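Local atomic coordinates of short-chain type dehydrogenase/reductase (Mycobacterium ulcerans, PDB entry 3SVT), a protein that probably acts as an NAD-dependent oxidoreductase of the short-chain dehydrogenase/reductase family, with no particular substrate assigned. Residues I152-T157 / T167-D172; H158-A163 / D275-L280; Q176-E181 / V187-I192; T73-T78 / L131-R136; Q10-L15 / L238-S243. All coordinates share one frame; numbering follows the deposited sequence.

Interaction 1: I152-T157 / T167-D172; sequences IAASNT and TKSAVD
Ala-154 sets its methyl group against the flank of the helix carrying Lys-168, Ser-169 and Asp-172, three residues that line up along one side of 167-172. CB points into this flank and is met from three directions. On one side is CB of Lys-168, 3.9 Å from Ala-154 CB; deeper in, the methyl meets the helix backbone, with Ser-169 N 3.6 Å from Ala-154 CB; one turn on, OD2 of Asp-172 comes to 3.2 Å from Ala-154 CB. So small a side chain allows the two backbones to come close, the CA atoms of Ala-154 and Ser-169 lying 4.8 Å apart.

No direct hydrogen bond crosses the contact. Ser-169 has OG beside its own backbone N (chi1 -69°), which leaves it 3.5 Å from Ala-154 O, and the two are joined through a water that donates to Ala-154 O at 3.1 Å and lies 2.6 Å from Ser-169 OG. The hydroxyl also bonds Gly-165 O, back along its own helix. The Asp-172 carboxylate, whose OD2 touches the alanine methyl, is held by Ser-150, Ser-191 and a salt bridge to Arg-193.

With Tyr-164, Lys-168 fits the YxxxK signature of classical short-chain dehydrogenases, and the short helix 152-155 thus packs on the helix that carries this signature in the Rossmann-type fold.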
# COMPACT_ATOMS: atom_id res chain seq x y z
N ILE B 152 10.39 9.60 3.76
CA ILE B 152 9.23 9.17 4.54
C ILE B 152 8.02 10.12 4.36
O ILE B 152 6.88 9.73 4.59
CB ILE B 152 9.59 9.07 6.02
CG1 ILE B 152 8.43 8.43 6.80
CG2 ILE B 152 9.96 10.45 6.56
CD1 ILE B 152 8.86 7.79 8.11
N ALA B 153 8.27 11.37 3.97
CA ALA B 153 7.19 12.29 3.65
C ALA B 153 6.26 11.73 2.56
O ALA B 153 5.08 12.07 2.55
CB ALA B 153 7.74 13.67 3.25
N ALA B 154 6.77 10.84 1.70
CA ALA B 154 5.95 10.13 0.72
C ALA B 154 5.14 8.98 1.31
O ALA B 154 4.08 8.66 0.79
CB ALA B 154 6.84 9.59 -0.50
N SER B 155 5.64 8.31 2.36
CA SER B 155 4.94 7.13 2.89
C SER B 155 3.96 7.50 4.00
O SER B 155 2.98 6.81 4.20
CB SER B 155 5.92 6.07 3.42
OG SER B 155 6.75 6.60 4.43
N ASN B 156 4.24 8.59 4.70
CA ASN B 156 3.41 9.05 5.81
C ASN B 156 3.18 10.55 5.67
O ASN B 156 4.14 11.32 5.58
CB ASN B 156 4.09 8.71 7.16
CG ASN B 156 4.36 7.20 7.34
OD1 ASN B 156 5.19 6.61 6.62
ND2 ASN B 156 3.64 6.57 8.28
N THR B 157 1.92 10.98 5.59
CA THR B 157 1.59 12.42 5.51
C THR B 157 2.30 13.26 6.61
O THR B 157 2.24 12.93 7.81
CB THR B 157 0.07 12.68 5.63
OG1 THR B 157 -0.44 12.03 6.82
CG2 THR B 157 -0.67 12.18 4.34
N THR B 167 5.47 15.51 -4.09
CA THR B 167 6.40 15.28 -5.21
C THR B 167 7.20 14.03 -5.00
O THR B 167 7.48 13.33 -5.97
CB THR B 167 7.39 16.46 -5.44
OG1 THR B 167 8.11 16.73 -4.23
CG2 THR B 167 6.65 17.74 -5.92
N LYS B 168 7.58 13.73 -3.77
CA LYS B 168 8.34 12.50 -3.52
C LYS B 168 7.47 11.26 -3.83
O LYS B 168 7.97 10.27 -4.32
CB LYS B 168 8.94 12.48 -2.11
CG LYS B 168 10.19 13.38 -1.96
CD LYS B 168 11.25 13.06 -3.05
CE LYS B 168 12.70 13.44 -2.61
NZ LYS B 168 12.82 14.82 -2.05
N SER B 169 6.16 11.33 -3.57
CA SER B 169 5.23 10.28 -4.03
C SER B 169 5.27 10.09 -5.56
O SER B 169 5.24 8.95 -6.04
CB SER B 169 3.79 10.56 -3.63
OG SER B 169 3.64 10.43 -2.23
N ALA B 170 5.34 11.20 -6.30
CA ALA B 170 5.45 11.12 -7.76
C ALA B 170 6.70 10.40 -8.17
O ALA B 170 6.70 9.61 -9.12
CB ALA B 170 5.44 12.52 -8.44
N VAL B 171 7.78 10.74 -7.49
CA VAL B 171 9.09 10.16 -7.79
C VAL B 171 9.10 8.68 -7.51
O VAL B 171 9.67 7.91 -8.28
CB VAL B 171 10.18 10.86 -6.98
CG1 VAL B 171 11.45 10.05 -6.96
CG2 VAL B 171 10.42 12.25 -7.56
N ASP B 172 8.45 8.27 -6.42
CA ASP B 172 8.36 6.84 -6.14
C ASP B 172 7.60 6.12 -7.24
O ASP B 172 8.04 5.07 -7.72
CB ASP B 172 7.80 6.58 -4.74
CG ASP B 172 8.74 7.10 -3.66
OD1 ASP B 172 9.95 7.00 -3.85
OD2 ASP B 172 8.30 7.69 -2.67
O HOH W 1 2.83 8.00 -1.98

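Interaction 2: H158-A163 / D275-L280; sequences HRWFGA and DALRGL
Trp-160 and Leu-277 carry this contact between them, through one polar and one apolar grip on the same indole. NE1 of Trp-160 donates to the carbonyl oxygen of Leu-277 at 2.9 Å, with an N-H...O angle of 161°; the oxygen sits in the ring plane and accepts the N-H on a lone pair in the carbonyl plane. The leucine side chain then folds over a face of the ring it has engaged at the edge. CD2 stands 3.7 Å from the centroid of the five-membered ring, a CH-pi contact, while CB of Arg-159 lies over the opposite face, near its rim, so both faces have a carbon against them.

What presents the tryptophan is a type II beta turn from His-158 to Phe-161, closed by Phe-161 N to His-158 O at 3.1 Å, in which Trp-160 takes a positive phi of 81°. The turn lies just ahead of helix 163-182, whereas 275-280 belongs to the C-terminal tail beyond helix 265-272. Glu-181 of the second subunit accepts from the backbone N of Trp-160.

On either side of Leu-277 the tail makes no contact with the turn: the exposed Asp-275 and the partly exposed Arg-278 pair with each other in a salt bridge, Arg-278 NH2 approaching Asp-275 OD1 at 3.0 Å through a weak hydrogen bond.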
# COMPACT_ATOMS: atom_id res chain seq x y z
N HIS B 158 2.98 14.32 6.15
CA HIS B 158 3.65 15.27 7.00
C HIS B 158 2.81 16.55 6.91
O HIS B 158 2.96 17.32 5.95
CB HIS B 158 5.08 15.56 6.51
CG HIS B 158 6.07 14.47 6.80
ND1 HIS B 158 5.74 13.13 6.74
CD2 HIS B 158 7.39 14.52 7.13
CE1 HIS B 158 6.82 12.41 7.04
NE2 HIS B 158 7.83 13.23 7.28
N ARG B 159 1.92 16.76 7.88
CA ARG B 159 1.14 17.98 7.91
C ARG B 159 2.08 19.18 7.73
O ARG B 159 3.12 19.28 8.41
CB ARG B 159 0.36 18.09 9.25
CG ARG B 159 -0.93 17.28 9.32
CD ARG B 159 -1.46 17.17 10.78
NE ARG B 159 -0.74 16.09 11.45
CZ ARG B 159 -0.87 15.73 12.73
NH1 ARG B 159 -1.67 16.39 13.53
NH2 ARG B 159 -0.15 14.70 13.20
N TRP B 160 1.70 20.05 6.80
CA TRP B 160 2.30 21.37 6.56
C TRP B 160 3.59 21.33 5.75
O TRP B 160 4.31 22.33 5.65
CB TRP B 160 2.47 22.16 7.85
CG TRP B 160 1.22 22.13 8.70
CD1 TRP B 160 0.02 22.69 8.40
CD2 TRP B 160 1.06 21.49 9.96
NE1 TRP B 160 -0.89 22.44 9.40
CE2 TRP B 160 -0.27 21.72 10.38
CE3 TRP B 160 1.92 20.76 10.79
CZ2 TRP B 160 -0.77 21.21 11.57
CZ3 TRP B 160 1.42 20.28 11.99
CH2 TRP B 160 0.09 20.50 12.37
N PHE B 161 3.88 20.17 5.15
CA PHE B 161 5.09 20.02 4.34
C PHE B 161 4.78 20.26 2.88
O PHE B 161 5.69 20.19 2.07
CB PHE B 161 5.75 18.65 4.55
CG PHE B 161 6.67 18.59 5.75
CD1 PHE B 161 6.19 18.91 7.02
CD2 PHE B 161 8.00 18.24 5.61
CE1 PHE B 161 7.03 18.87 8.13
CE2 PHE B 161 8.85 18.18 6.72
CZ PHE B 161 8.37 18.49 7.97
N GLY B 162 3.50 20.51 2.56
CA GLY B 162 3.09 20.93 1.23
C GLY B 162 3.64 20.01 0.15
O GLY B 162 3.34 18.82 0.12
N ALA B 163 4.45 20.57 -0.74
CA ALA B 163 4.87 19.87 -1.97
C ALA B 163 5.86 18.71 -1.74
O ALA B 163 6.06 17.89 -2.62
CB ALA B 163 5.46 20.88 -2.96
N ASP B 275 -5.59 28.07 14.20
CA ASP B 275 -6.67 28.06 13.23
C ASP B 275 -6.13 27.95 11.82
O ASP B 275 -6.65 27.16 11.03
CB ASP B 275 -7.49 29.30 13.38
CG ASP B 275 -8.13 29.39 14.75
OD1 ASP B 275 -9.00 28.56 15.07
OD2 ASP B 275 -7.74 30.29 15.50
N ALA B 276 -5.08 28.71 11.51
CA ALA B 276 -4.43 28.60 10.20
C ALA B 276 -3.94 27.18 9.91
O ALA B 276 -3.88 26.79 8.76
CB ALA B 276 -3.27 29.61 10.09
N LEU B 277 -3.57 26.43 10.94
CA LEU B 277 -2.98 25.11 10.75
C LEU B 277 -4.04 24.06 10.37
O LEU B 277 -3.70 22.96 9.94
CB LEU B 277 -2.21 24.69 12.00
CG LEU B 277 -0.91 25.45 12.30
CD1 LEU B 277 -0.30 24.93 13.60
CD2 LEU B 277 0.09 25.32 11.14
N ARG B 278 -5.30 24.40 10.54
CA ARG B 278 -6.40 23.56 10.04
C ARG B 278 -7.15 24.24 8.89
O ARG B 278 -8.30 23.87 8.59
CB ARG B 278 -7.35 23.17 11.19
CG ARG B 278 -8.11 24.32 11.79
CD ARG B 278 -9.21 23.85 12.72
NE ARG B 278 -9.77 25.00 13.42
CZ ARG B 278 -10.69 25.82 12.93
NH1 ARG B 278 -11.24 25.63 11.73
NH2 ARG B 278 -11.09 26.85 13.66
N GLY B 279 -6.49 25.18 8.23
CA GLY B 279 -7.07 25.96 7.18
C GLY B 279 -7.71 27.12 7.89
O GLY B 279 -7.60 27.25 9.10
N LEU B 280 -8.41 27.98 7.21
CA LEU B 280 -8.91 29.17 7.92
C LEU B 280 -7.89 30.27 7.73
O LEU B 280 -6.89 30.36 8.44
CB LEU B 280 -9.23 28.94 9.42
CG LEU B 280 -10.07 30.08 10.01
CD1 LEU B 280 -11.19 30.51 9.06
CD2 LEU B 280 -10.68 29.71 11.35

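Interaction 3: Q176-E181 / V187-I192; sequences QLAADE and VRVNSI
Peptide units are the flat groups where Ala-179 meets Val-189, for the side chains that touch here are all aliphatic. The carbonyl oxygen of Val-189 stands 3.6 Å from Ala-179 CB, and on the helix side the backbone N of Ala-179 is approached by the valine, whose CG2 comes to 3.8 Å from it. Each residue therefore offers its side chain to the other's main chain.

Val-189 points toward the helix. Its chi1 of -172° places CG2 beside the valine's own backbone N, and this branch makes the contact with Ala-178, CG2 to CB being 4.0 Å. CB of the same valine lies 4.1 Å from Ala-179 CB, so the beta-branched side chain bears on both alanines. Because the helix meets the strand with the methyls of two alanines, the backbones can come close: the CA atoms of Ala-179 and Val-189 are 4.8 Å apart.

At the Val-187 end a water links the two backbones, donating to Ala-179 O at 2.8 Å and to Val-187 O at 2.9 Å.

Helix and strand, joined by a short connection, form an alpha-beta unit of the Rossmann-type fold. Strand 187-198 runs parallel to strand 144-149, whose Phe-146 touches Val-189; Leu-131 of helix 113-140 closes over Ala-178 and Val-189, and Leu-258 of the fourth subunit packs on Ala-179.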
# COMPACT_ATOMS: atom_id res chain seq x y z
N GLN B 176 8.95 3.09 -9.98
CA GLN B 176 8.19 1.86 -10.29
C GLN B 176 7.80 1.71 -11.78
O GLN B 176 7.99 0.64 -12.36
CB GLN B 176 6.99 1.74 -9.37
CG GLN B 176 7.43 1.49 -7.94
CD GLN B 176 6.30 1.18 -7.03
OE1 GLN B 176 5.30 1.89 -7.03
NE2 GLN B 176 6.45 0.12 -6.24
N LEU B 177 7.32 2.80 -12.40
CA LEU B 177 7.03 2.81 -13.83
C LEU B 177 8.27 2.43 -14.66
O LEU B 177 8.20 1.55 -15.53
CB LEU B 177 6.53 4.18 -14.25
CG LEU B 177 6.20 4.49 -15.71
CD1 LEU B 177 5.17 3.50 -16.24
CD2 LEU B 177 5.72 5.95 -15.83
N ALA B 178 9.39 3.10 -14.39
CA ALA B 178 10.64 2.84 -15.08
C ALA B 178 11.15 1.38 -14.90
O ALA B 178 11.63 0.74 -15.86
CB ALA B 178 11.71 3.85 -14.66
N ALA B 179 11.06 0.87 -13.68
CA ALA B 179 11.39 -0.53 -13.40
C ALA B 179 10.57 -1.44 -14.34
O ALA B 179 11.10 -2.38 -14.91
CB ALA B 179 11.09 -0.88 -11.91
N ASP B 180 9.28 -1.14 -14.47
CA ASP B 180 8.37 -1.96 -15.31
C ASP B 180 8.83 -1.90 -16.79
O ASP B 180 8.94 -2.94 -17.45
CB ASP B 180 6.94 -1.44 -15.17
CG ASP B 180 5.86 -2.47 -15.56
OD1 ASP B 180 6.16 -3.52 -16.16
OD2 ASP B 180 4.67 -2.21 -15.22
N GLU B 181 9.11 -0.69 -17.26
CA GLU B 181 9.53 -0.46 -18.65
C GLU B 181 10.91 -1.00 -19.01
O GLU B 181 11.12 -1.43 -20.15
CB GLU B 181 9.51 1.04 -19.00
CG GLU B 181 8.15 1.49 -19.46
CD GLU B 181 8.10 2.98 -19.79
OE1 GLU B 181 9.10 3.50 -20.33
OE2 GLU B 181 7.07 3.63 -19.52
N VAL B 187 17.82 -3.10 -16.61
CA VAL B 187 18.00 -1.90 -15.79
C VAL B 187 16.99 -1.94 -14.62
O VAL B 187 15.77 -1.88 -14.83
CB VAL B 187 17.78 -0.60 -16.61
CG1 VAL B 187 17.88 0.66 -15.70
CG2 VAL B 187 18.80 -0.52 -17.79
N ARG B 188 17.52 -2.07 -13.41
CA ARG B 188 16.71 -2.11 -12.20
C ARG B 188 16.51 -0.69 -11.69
O ARG B 188 17.40 0.15 -11.79
CB ARG B 188 17.39 -2.98 -11.14
CG ARG B 188 17.80 -4.34 -11.73
CD ARG B 188 18.41 -5.26 -10.72
NE ARG B 188 19.77 -4.91 -10.32
CZ ARG B 188 20.11 -4.29 -9.20
NH1 ARG B 188 19.17 -3.85 -8.33
NH2 ARG B 188 21.41 -4.09 -8.93
N VAL B 189 15.32 -0.41 -11.18
CA VAL B 189 15.02 0.92 -10.66
C VAL B 189 14.29 0.75 -9.33
O VAL B 189 13.29 0.03 -9.26
CB VAL B 189 14.15 1.78 -11.65
CG1 VAL B 189 14.04 3.25 -11.13
CG2 VAL B 189 14.72 1.74 -13.06
N ASN B 190 14.80 1.41 -8.30
CA ASN B 190 14.26 1.30 -6.95
C ASN B 190 14.28 2.66 -6.26
O ASN B 190 15.06 3.55 -6.64
CB ASN B 190 15.06 0.29 -6.11
CG ASN B 190 15.00 -1.14 -6.65
OD1 ASN B 190 14.00 -1.81 -6.52
ND2 ASN B 190 16.11 -1.61 -7.23
N SER B 191 13.44 2.81 -5.24
CA SER B 191 13.42 4.03 -4.41
C SER B 191 13.78 3.69 -2.95
O SER B 191 13.38 2.66 -2.41
CB SER B 191 12.05 4.70 -4.45
OG SER B 191 12.01 5.75 -3.50
N ILE B 192 14.55 4.58 -2.33
CA ILE B 192 14.77 4.59 -0.91
C ILE B 192 14.05 5.80 -0.27
O ILE B 192 14.26 6.93 -0.71
CB ILE B 192 16.27 4.67 -0.56
CG1 ILE B 192 17.04 3.50 -1.20
CG2 ILE B 192 16.48 4.69 0.95
CD1 ILE B 192 18.52 3.67 -1.16
O HOH W 2 13.44 -3.17 -13.62

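Interaction 4: T73-T78 / L131-R136; sequences TNEDET and LKHAAR
One carboxylate oxygen, OE2 of Glu-75, receives both His-133 and Lys-132 from the facing helix. His-133 NE2 donates at 2.7 Å to Glu-75 OE2, nearly straight at 163°, with the oxygen close to the imidazole plane and its anti lone pair in use. The syn lone pair of OE2 takes the ammonium of Lys-132, a salt bridge of 2.8 Å from NZ. The two donors thus share the oxygen without competing for a lone pair, and the carboxylate is turned 63° from the imidazole.

Reach explains the geometry: with CG of Glu-75 anti to the backbone N (chi1 -179°), the chain runs out extended, as does that of Lys-132, and the two cross at about a right angle. Carbon follows in behind the polar atoms, Glu-75 CG lying 3.5 Å from His-133 NE2. Within 131-136 the imidazole CE1 lies over one face of the Arg-136 guanidinium.

Ser-113 of the second subunit bonds both Glu-75 OE1 and Lys-132 NZ, tying this pair to the assembly. Glu-75 sits in the first turn of helix 75-89, which leans on helix 113-140 and also touches its Tyr-129; elsewhere on that long helix, Leu-131 packs against Leu-174 and Ala-178 of helix 163-182.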
# COMPACT_ATOMS: atom_id res chain seq x y z
N THR B 73 17.23 21.14 -13.02
CA THR B 73 15.99 21.68 -13.61
C THR B 73 16.16 22.07 -15.08
O THR B 73 15.19 22.38 -15.77
CB THR B 73 15.38 22.86 -12.79
OG1 THR B 73 16.22 24.03 -12.87
CG2 THR B 73 15.18 22.45 -11.32
N ASN B 74 17.40 22.03 -15.57
CA ASN B 74 17.69 22.25 -16.99
C ASN B 74 18.11 20.91 -17.60
O ASN B 74 19.15 20.38 -17.25
CB ASN B 74 18.80 23.29 -17.17
CG ASN B 74 18.43 24.66 -16.62
OD1 ASN B 74 17.24 25.01 -16.48
ND2 ASN B 74 19.46 25.46 -16.32
N GLU B 75 17.31 20.37 -18.50
CA GLU B 75 17.54 19.02 -19.02
C GLU B 75 18.83 18.90 -19.83
O GLU B 75 19.47 17.86 -19.85
CB GLU B 75 16.35 18.59 -19.90
CG GLU B 75 16.48 17.17 -20.48
CD GLU B 75 15.29 16.74 -21.33
OE1 GLU B 75 14.36 17.56 -21.58
OE2 GLU B 75 15.30 15.58 -21.77
N ASP B 76 19.19 19.96 -20.53
CA ASP B 76 20.41 19.96 -21.35
C ASP B 76 21.62 19.75 -20.45
O ASP B 76 22.54 19.00 -20.81
CB ASP B 76 20.55 21.27 -22.15
CG ASP B 76 20.49 22.52 -21.27
OD1 ASP B 76 19.95 22.48 -20.12
OD2 ASP B 76 20.95 23.57 -21.74
N GLU B 77 21.61 20.37 -19.28
CA GLU B 77 22.73 20.25 -18.34
C GLU B 77 22.85 18.85 -17.78
O GLU B 77 23.95 18.31 -17.70
CB GLU B 77 22.60 21.25 -17.21
CG GLU B 77 22.74 22.68 -17.66
CD GLU B 77 22.89 23.64 -16.49
OE1 GLU B 77 23.50 23.27 -15.47
OE2 GLU B 77 22.41 24.76 -16.60
N THR B 78 21.70 18.27 -17.43
CA THR B 78 21.59 16.84 -17.03
C THR B 78 22.07 15.88 -18.13
O THR B 78 22.84 14.95 -17.87
CB THR B 78 20.11 16.51 -16.66
OG1 THR B 78 19.70 17.37 -15.57
CG2 THR B 78 19.90 15.02 -16.27
N LEU B 131 16.64 10.34 -14.93
CA LEU B 131 16.29 8.96 -15.26
C LEU B 131 16.25 8.72 -16.79
O LEU B 131 16.78 7.72 -17.26
CB LEU B 131 14.96 8.61 -14.62
CG LEU B 131 14.39 7.18 -14.81
CD1 LEU B 131 15.05 6.10 -13.96
CD2 LEU B 131 12.93 7.21 -14.52
N LYS B 132 15.60 9.63 -17.53
CA LYS B 132 15.49 9.54 -18.98
C LYS B 132 16.85 9.30 -19.59
O LYS B 132 17.05 8.34 -20.32
CB LYS B 132 14.90 10.85 -19.51
CG LYS B 132 14.66 10.96 -21.04
CD LYS B 132 13.98 12.26 -21.36
CE LYS B 132 13.97 12.61 -22.84
NZ LYS B 132 13.44 14.01 -23.05
N HIS B 133 17.80 10.18 -19.28
CA HIS B 133 19.08 10.16 -19.95
C HIS B 133 20.03 9.10 -19.40
O HIS B 133 20.76 8.45 -20.17
CB HIS B 133 19.70 11.57 -19.96
CG HIS B 133 18.93 12.53 -20.81
ND1 HIS B 133 19.08 12.59 -22.17
CD2 HIS B 133 17.96 13.42 -20.49
CE1 HIS B 133 18.25 13.50 -22.66
NE2 HIS B 133 17.55 14.02 -21.66
N ALA B 134 20.01 8.90 -18.09
CA ALA B 134 20.84 7.84 -17.51
C ALA B 134 20.39 6.47 -18.02
O ALA B 134 21.22 5.61 -18.36
CB ALA B 134 20.74 7.90 -15.99
N ALA B 135 19.07 6.28 -18.06
CA ALA B 135 18.45 5.06 -18.56
C ALA B 135 18.90 4.75 -19.98
O ALA B 135 19.17 3.59 -20.29
CB ALA B 135 16.94 5.16 -18.49
N ARG B 136 18.95 5.75 -20.86
CA ARG B 136 19.38 5.50 -22.24
C ARG B 136 20.74 4.78 -22.27
O ARG B 136 20.90 3.80 -22.98
CB ARG B 136 19.49 6.80 -23.03
CG ARG B 136 18.17 7.48 -23.35
CD ARG B 136 18.43 8.84 -24.04
NE ARG B 136 17.19 9.48 -24.48
CZ ARG B 136 17.11 10.60 -25.20
NH1 ARG B 136 18.19 11.27 -25.58
NH2 ARG B 136 15.92 11.06 -25.53

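Interaction 5: Q10-L15 / L238-S243; sequences QDRTYL and LSDAAS
Arg-12 and Asp-240 form the charged part of the contact, an end-on, two-pronged salt bridge. NH1 of Arg-12 donates to OD1 of Asp-240 at 2.8 Å and 171°, and NH2 to OD2 of the same carboxylate at 2.7 Å. Both oxygens lie near the guanidinium plane, but the carboxylate is tipped 44° from it, so the arginine meets OD1 from above the carboxylate plane and OD2 on its syn side, again tilted. The arginine chain is extended from CG to NE, which carries its head across to the aspartate.

Water adds a second polar link. A single molecule accepts from Arg-12 NH1 at 2.8 Å, donates to Leu-238 O at 2.8 Å and lies 2.6 Å from Tyr-14 OH, in the plane of the phenol ring. It therefore joins the salt bridge, the tyrosine and the end of the helix at one point.

Apolar packing lies on the inner side. The Tyr-14 and Leu-238 side chains run antiparallel alongside one another, and both methyls of the leucine reach the CD1-CE1 side of the ring: CD1 is 4.1 Å from Tyr-14 CD1, and CD2 is equally far from CE1.

Just after the helix, an ST turn carries the chain through Asp-240, with Ser-239 OG accepting from Ala-241 N at 3.1 Å.

Strand 13-17, which runs between strands 37-42 and 94-97 of the parallel sheet and leads toward the glycine-rich TGxxxGxG motif of the Rossmann-type fold, is thus fastened, at its start and just ahead of it, to the carboxyl end of helix 227-238 and the turn that follows.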
# COMPACT_ATOMS: atom_id res chain seq x y z
N GLN B 10 34.49 -2.45 -7.96
CA GLN B 10 35.75 -2.08 -8.60
C GLN B 10 35.58 -2.01 -10.10
O GLN B 10 35.00 -2.91 -10.70
CB GLN B 10 36.86 -3.07 -8.23
CG GLN B 10 37.51 -2.75 -6.90
CD GLN B 10 38.78 -3.52 -6.66
OE1 GLN B 10 39.11 -4.47 -7.37
NE2 GLN B 10 39.53 -3.10 -5.64
N ASP B 11 36.08 -0.93 -10.69
CA ASP B 11 36.02 -0.71 -12.15
C ASP B 11 34.60 -0.50 -12.67
O ASP B 11 34.32 -0.74 -13.85
CB ASP B 11 36.69 -1.87 -12.92
CG ASP B 11 38.17 -1.97 -12.67
OD1 ASP B 11 38.79 -0.98 -12.22
OD2 ASP B 11 38.72 -3.06 -12.93
N ARG B 12 33.71 -0.06 -11.80
CA ARG B 12 32.37 0.33 -12.22
C ARG B 12 32.25 1.83 -12.04
O ARG B 12 32.90 2.39 -11.16
CB ARG B 12 31.29 -0.40 -11.41
CG ARG B 12 31.31 -1.91 -11.63
CD ARG B 12 30.14 -2.61 -10.92
NE ARG B 12 30.27 -4.07 -11.01
CZ ARG B 12 29.27 -4.94 -10.82
NH1 ARG B 12 28.03 -4.53 -10.52
NH2 ARG B 12 29.51 -6.24 -10.93
N THR B 13 31.41 2.46 -12.87
CA THR B 13 31.23 3.90 -12.89
C THR B 13 29.81 4.27 -12.50
O THR B 13 28.86 3.67 -12.99
CB THR B 13 31.56 4.49 -14.26
OG1 THR B 13 32.85 4.03 -14.68
CG2 THR B 13 31.56 6.04 -14.22
N TYR B 14 29.69 5.27 -11.63
CA TYR B 14 28.39 5.72 -11.13
C TYR B 14 28.24 7.23 -11.19
O TYR B 14 29.21 7.95 -11.01
CB TYR B 14 28.18 5.25 -9.68
CG TYR B 14 28.26 3.77 -9.56
CD1 TYR B 14 27.14 2.97 -9.75
CD2 TYR B 14 29.49 3.14 -9.29
CE1 TYR B 14 27.24 1.57 -9.67
CE2 TYR B 14 29.59 1.77 -9.21
CZ TYR B 14 28.46 0.98 -9.41
OH TYR B 14 28.59 -0.40 -9.32
N LEU B 15 27.01 7.68 -11.42
CA LEU B 15 26.64 9.08 -11.29
C LEU B 15 25.88 9.29 -9.97
O LEU B 15 24.94 8.55 -9.64
CB LEU B 15 25.74 9.50 -12.46
CG LEU B 15 25.26 10.95 -12.42
CD1 LEU B 15 26.45 11.88 -12.76
CD2 LEU B 15 24.09 11.13 -13.37
N LEU B 238 22.64 -1.04 -5.63
CA LEU B 238 23.48 -0.93 -6.84
C LEU B 238 24.21 -2.23 -7.16
O LEU B 238 24.57 -2.45 -8.31
CB LEU B 238 24.52 0.19 -6.71
CG LEU B 238 24.03 1.63 -6.67
CD1 LEU B 238 25.14 2.56 -6.18
CD2 LEU B 238 23.46 2.04 -8.04
N SER B 239 24.46 -3.05 -6.14
CA SER B 239 25.32 -4.21 -6.24
C SER B 239 24.60 -5.38 -6.88
O SER B 239 23.35 -5.44 -6.93
CB SER B 239 25.83 -4.65 -4.86
OG SER B 239 24.86 -5.46 -4.20
N ASP B 240 25.40 -6.36 -7.30
CA ASP B 240 24.88 -7.57 -7.90
C ASP B 240 24.14 -8.47 -6.89
O ASP B 240 23.40 -9.36 -7.29
CB ASP B 240 26.01 -8.37 -8.54
CG ASP B 240 26.67 -7.63 -9.70
OD1 ASP B 240 26.13 -6.61 -10.19
OD2 ASP B 240 27.75 -8.10 -10.12
N ALA B 241 24.32 -8.20 -5.60
CA ALA B 241 23.60 -8.92 -4.56
C ALA B 241 22.11 -8.58 -4.56
O ALA B 241 21.33 -9.26 -3.90
CB ALA B 241 24.23 -8.65 -3.17
N ALA B 242 21.71 -7.52 -5.29
CA ALA B 242 20.29 -7.14 -5.46
C ALA B 242 19.80 -7.26 -6.90
O ALA B 242 18.84 -6.60 -7.29
CB ALA B 242 20.06 -5.68 -4.94
N SER B 243 20.45 -8.12 -7.69
CA SER B 243 20.21 -8.21 -9.15
C SER B 243 18.80 -8.71 -9.54
O SER B 243 18.41 -8.66 -10.72
CB SER B 243 21.28 -9.08 -9.80
OG SER B 243 21.22 -10.41 -9.31
O HOH W 3 26.74 -2.12 -10.06

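Overall arrangement
Interactions 1 and 3 are buried near the chain's centre, both using helix 163-182 and built on alanine methyls with a bridging water; Asp-172 and Ser-191 connect them. Interaction 4 is partly buried, and its charged cluster reaches the second subunit, while Leu-131 links it by packing to interaction 3. Interaction 5 is also partly buried and relies on a salt bridge to an exposed aspartate, though Tyr-14 and Leu-238 are buried; Arg-188 packs it against interaction 3. Interaction 2, also buried but far out from the centre, lies about 41 Å from interaction 5 between centres, joins a turn to the C-terminal tail through a single indole, and touches interaction 1 at His-158.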